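Local coordinates for methyltransferase (Streptococcus pyogenes, PDB 2ESR), which probably transfers a methyl group from S-adenosylmethionine to a substrate that is not established, as a methyltransferase with a Rossmann-like fold, at residues A21-I26 with A46-S51. Residues are numbered along the deposited sequence; the frame is centred on the assembly and turned at random.
Sequences AIFNMI and AIEAVS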
ATOM      1  N   ALA A  21       0.351 -18.996 -18.736  1.00 35.27           N
ATOM      2  CA  ALA A  21       0.012 -20.299 -18.173  1.00 34.11           C
ATOM      3  C   ALA A  21      -0.489 -20.148 -16.740  1.00 32.41           C
ATOM      4  O   ALA A  21      -1.527 -20.694 -16.371  1.00 33.71           O
ATOM      5  CB  ALA A  21       1.227 -21.205 -18.201  1.00 34.73           C
ATOM      6  N   ILE A  22       0.259 -19.406 -15.932  1.00 28.18           N
ATOM      7  CA  ILE A  22      -0.122 -19.189 -14.547  1.00 26.09           C
ATOM      8  C   ILE A  22      -1.518 -18.585 -14.448  1.00 24.01           C
ATOM      9  O   ILE A  22      -2.374 -19.084 -13.720  1.00 21.81           O
ATOM     10  CB  ILE A  22       0.877 -18.250 -13.843  1.00 27.90           C
ATOM     11  CG1 ILE A  22       2.238 -18.944 -13.729  1.00 29.58           C
ATOM     12  CG2 ILE A  22       0.339 -17.840 -12.476  1.00 28.32           C
ATOM     13  CD1 ILE A  22       3.326 -18.083 -13.103  1.00 29.02           C
ATOM     14  N   PHE A  23      -1.760 -17.514 -15.190  1.00 24.02           N
ATOM     15  CA  PHE A  23      -3.055 -16.871 -15.103  1.00 23.99           C
ATOM     16  C   PHE A  23      -4.208 -17.656 -15.691  1.00 25.45           C
ATOM     17  O   PHE A  23      -5.362 -17.384 -15.370  1.00 24.86           O
ATOM     18  CB  PHE A  23      -2.966 -15.456 -15.670  1.00 25.04           C
ATOM     19  CG  PHE A  23      -2.308 -14.498 -14.723  1.00 24.89           C
ATOM     20  CD1 PHE A  23      -3.014 -13.997 -13.629  1.00 24.12           C
ATOM     21  CD2 PHE A  23      -0.963 -14.169 -14.861  1.00 27.38           C
ATOM     22  CE1 PHE A  23      -2.394 -13.189 -12.685  1.00 24.32           C
ATOM     23  CE2 PHE A  23      -0.328 -13.359 -13.919  1.00 26.92           C
ATOM     24  CZ  PHE A  23      -1.050 -12.868 -12.825  1.00 24.55           C
ATOM     25  N   ASN A  24      -3.906 -18.640 -16.533  1.00 25.97           N
ATOM     26  CA  ASN A  24      -4.965 -19.473 -17.088  1.00 28.97           C
ATOM     27  C   ASN A  24      -5.378 -20.449 -15.996  1.00 28.18           C
ATOM     28  O   ASN A  24      -6.467 -21.023 -16.029  1.00 29.65           O
ATOM     29  CB  ASN A  24      -4.479 -20.243 -18.322  1.00 29.70           C
ATOM     30  CG  ASN A  24      -4.420 -19.376 -19.558  1.00 34.09           C
ATOM     31  OD1 ASN A  24      -5.265 -18.500 -19.750  1.00 34.90           O
ATOM     32  ND2 ASN A  24      -3.432 -19.621 -20.415  1.00 36.10           N
HETATM   33  N   MSE A  25      -4.499 -20.622 -15.019  1.00 27.76           N
HETATM   34  CA  MSE A  25      -4.763 -21.517 -13.899  1.00 27.20           C
HETATM   35  C   MSE A  25      -5.657 -20.862 -12.858  1.00 27.22           C
HETATM   36  O   MSE A  25      -6.576 -21.490 -12.328  1.00 29.26           O
HETATM   37  CB  MSE A  25      -3.460 -21.902 -13.200  1.00 28.69           C
HETATM   38  CG  MSE A  25      -2.526 -22.796 -13.970  1.00 31.41           C
HETATM   39 SE   MSE A  25      -0.938 -23.099 -12.901  1.00 35.68          SE
HETATM   40  CE  MSE A  25      -1.735 -24.072 -11.434  1.00 29.73           C
ATOM     41  N   ILE A  26      -5.377 -19.595 -12.567  1.00 25.06           N
ATOM     42  CA  ILE A  26      -6.109 -18.860 -11.543  1.00 24.10           C
ATOM     43  C   ILE A  26      -7.050 -17.770 -12.025  1.00 22.74           C
ATOM     44  O   ILE A  26      -7.854 -17.265 -11.245  1.00 23.08           O
ATOM     45  CB  ILE A  26      -5.138 -18.197 -10.557  1.00 22.95           C
ATOM     46  CG1 ILE A  26      -4.320 -17.128 -11.291  1.00 24.21           C
ATOM     47  CG2 ILE A  26      -4.218 -19.246  -9.951  1.00 27.38           C
ATOM     48  CD1 ILE A  26      -3.471 -16.270 -10.376  1.00 24.18           C
ATOM     49  N   ALA A  46       2.365  -9.521  -9.863  1.00 20.68           N
ATOM     50  CA  ALA A  46       1.425  -8.551  -9.309  1.00 21.42           C
ATOM     51  C   ALA A  46       0.914  -7.610 -10.397  1.00 22.17           C
ATOM     52  O   ALA A  46      -0.276  -7.309 -10.466  1.00 20.86           O
ATOM     53  CB  ALA A  46       2.091  -7.746  -8.195  1.00 22.40           C
ATOM     54  N   ILE A  47       1.824  -7.153 -11.251  1.00 22.43           N
ATOM     55  CA  ILE A  47       1.465  -6.239 -12.326  1.00 23.19           C
ATOM     56  C   ILE A  47       0.499  -6.894 -13.314  1.00 22.27           C
ATOM     57  O   ILE A  47      -0.499  -6.296 -13.705  1.00 23.31           O
ATOM     58  CB  ILE A  47       2.727  -5.754 -13.066  1.00 24.37           C
ATOM     59  CG1 ILE A  47       3.619  -4.986 -12.085  1.00 24.75           C
ATOM     60  CG2 ILE A  47       2.345  -4.879 -14.256  1.00 26.42           C
ATOM     61  CD1 ILE A  47       4.953  -4.572 -12.650  1.00 28.03           C
ATOM     62  N   GLU A  48       0.783  -8.131 -13.696  1.00 21.24           N
ATOM     63  CA  GLU A  48      -0.089  -8.828 -14.635  1.00 22.32           C
ATOM     64  C   GLU A  48      -1.455  -9.080 -14.004  1.00 19.71           C
ATOM     65  O   GLU A  48      -2.480  -8.959 -14.671  1.00 21.82           O
ATOM     66  CB  GLU A  48       0.551 -10.147 -15.070  1.00 23.65           C
ATOM     67  CG  GLU A  48      -0.227 -10.928 -16.119  1.00 28.20           C
ATOM     68  CD  GLU A  48      -0.439 -10.153 -17.408  1.00 32.66           C
ATOM     69  OE1 GLU A  48       0.490  -9.433 -17.839  1.00 34.63           O
ATOM     70  OE2 GLU A  48      -1.531 -10.277 -18.003  1.00 33.69           O
ATOM     71  N   ALA A  49      -1.476  -9.396 -12.711  1.00 20.43           N
ATOM     72  CA  ALA A  49      -2.736  -9.660 -12.021  1.00 17.94           C
ATOM     73  C   ALA A  49      -3.618  -8.419 -12.019  1.00 19.20           C
ATOM     74  O   ALA A  49      -4.830  -8.509 -12.187  1.00 19.47           O
ATOM     75  CB  ALA A  49      -2.473 -10.118 -10.584  1.00 18.87           C
ATOM     76  N   VAL A  50      -3.014  -7.258 -11.807  1.00 19.47           N
ATOM     77  CA  VAL A  50      -3.787  -6.022 -11.813  1.00 21.39           C
ATOM     78  C   VAL A  50      -4.259  -5.751 -13.241  1.00 22.12           C
ATOM     79  O   VAL A  50      -5.391  -5.312 -13.465  1.00 22.37           O
ATOM     80  CB  VAL A  50      -2.945  -4.832 -11.289  1.00 22.47           C
ATOM     81  CG1 VAL A  50      -3.682  -3.522 -11.521  1.00 23.12           C
ATOM     82  CG2 VAL A  50      -2.676  -5.011  -9.798  1.00 22.41           C
ATOM     83  N   SER A  51      -3.395  -6.033 -14.209  1.00 23.55           N
ATOM     84  CA  SER A  51      -3.744  -5.823 -15.612  1.00 24.45           C
ATOM     85  C   SER A  51      -4.952  -6.678 -15.986  1.00 24.99           C
ATOM     86  O   SER A  51      -5.764  -6.294 -16.834  1.00 25.90           O
ATOM     87  CB  SER A  51      -2.562  -6.187 -16.515  1.00 25.52           C
ATOM     88  OG  SER A  51      -2.868  -5.932 -17.877  1.00 29.51           O
TER
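Phe23 reaches from helix 19-26 to Glu48 and Ala49 of helix 44-51, and its ring makes the whole contact between the two segments. The far end of the ring, CZ and CE1, lies against the backbone and methyl of Ala49. Its CZ stands 3.5 Å from the backbone N of Ala49, and CE1 is 3.7 Å from the Ala49 methyl CB. The Glu48 chain meets the ring at CD2 and CE2, where CE2 comes within 3.3 Å of Glu48 CG and CD2 within 3.6 Å of the same carbon.

The CA-CB bond of Glu48 points toward helix 19-26. Its CG is anti to the backbone N (chi1 -176°), which sets CG beside CE2 and CD2. The bend at chi2 (59°) then carries the carboxylate onward, with its plane 64° from that of the ring. The carboxylate pairs with arginine instead: OE2 forms a salt bridge with Arg52, and OE1 a long, weak ion pair with Arg19.

Strand 101-106 backs both helices: Phe105 touches Phe23 and Ala49, and Leu103 touches Ile26 and Ala49. The two helices thus pack on one face of the central sheet, their closest CA atoms, those of Phe23 and Ala49, 7.8 Å apart. Helix 44-51 follows strand 34-38 and carries Ala46 of a GxGxxA-type pattern, consistent with the cofactor-binding strand-turn-helix of Rossmann-like methyltransferases. Van der Waals contact alone joins the segments: one aromatic ring spans the gap, small Ala49 admits it to the backbone, and the charge of Glu48 is met by arginine.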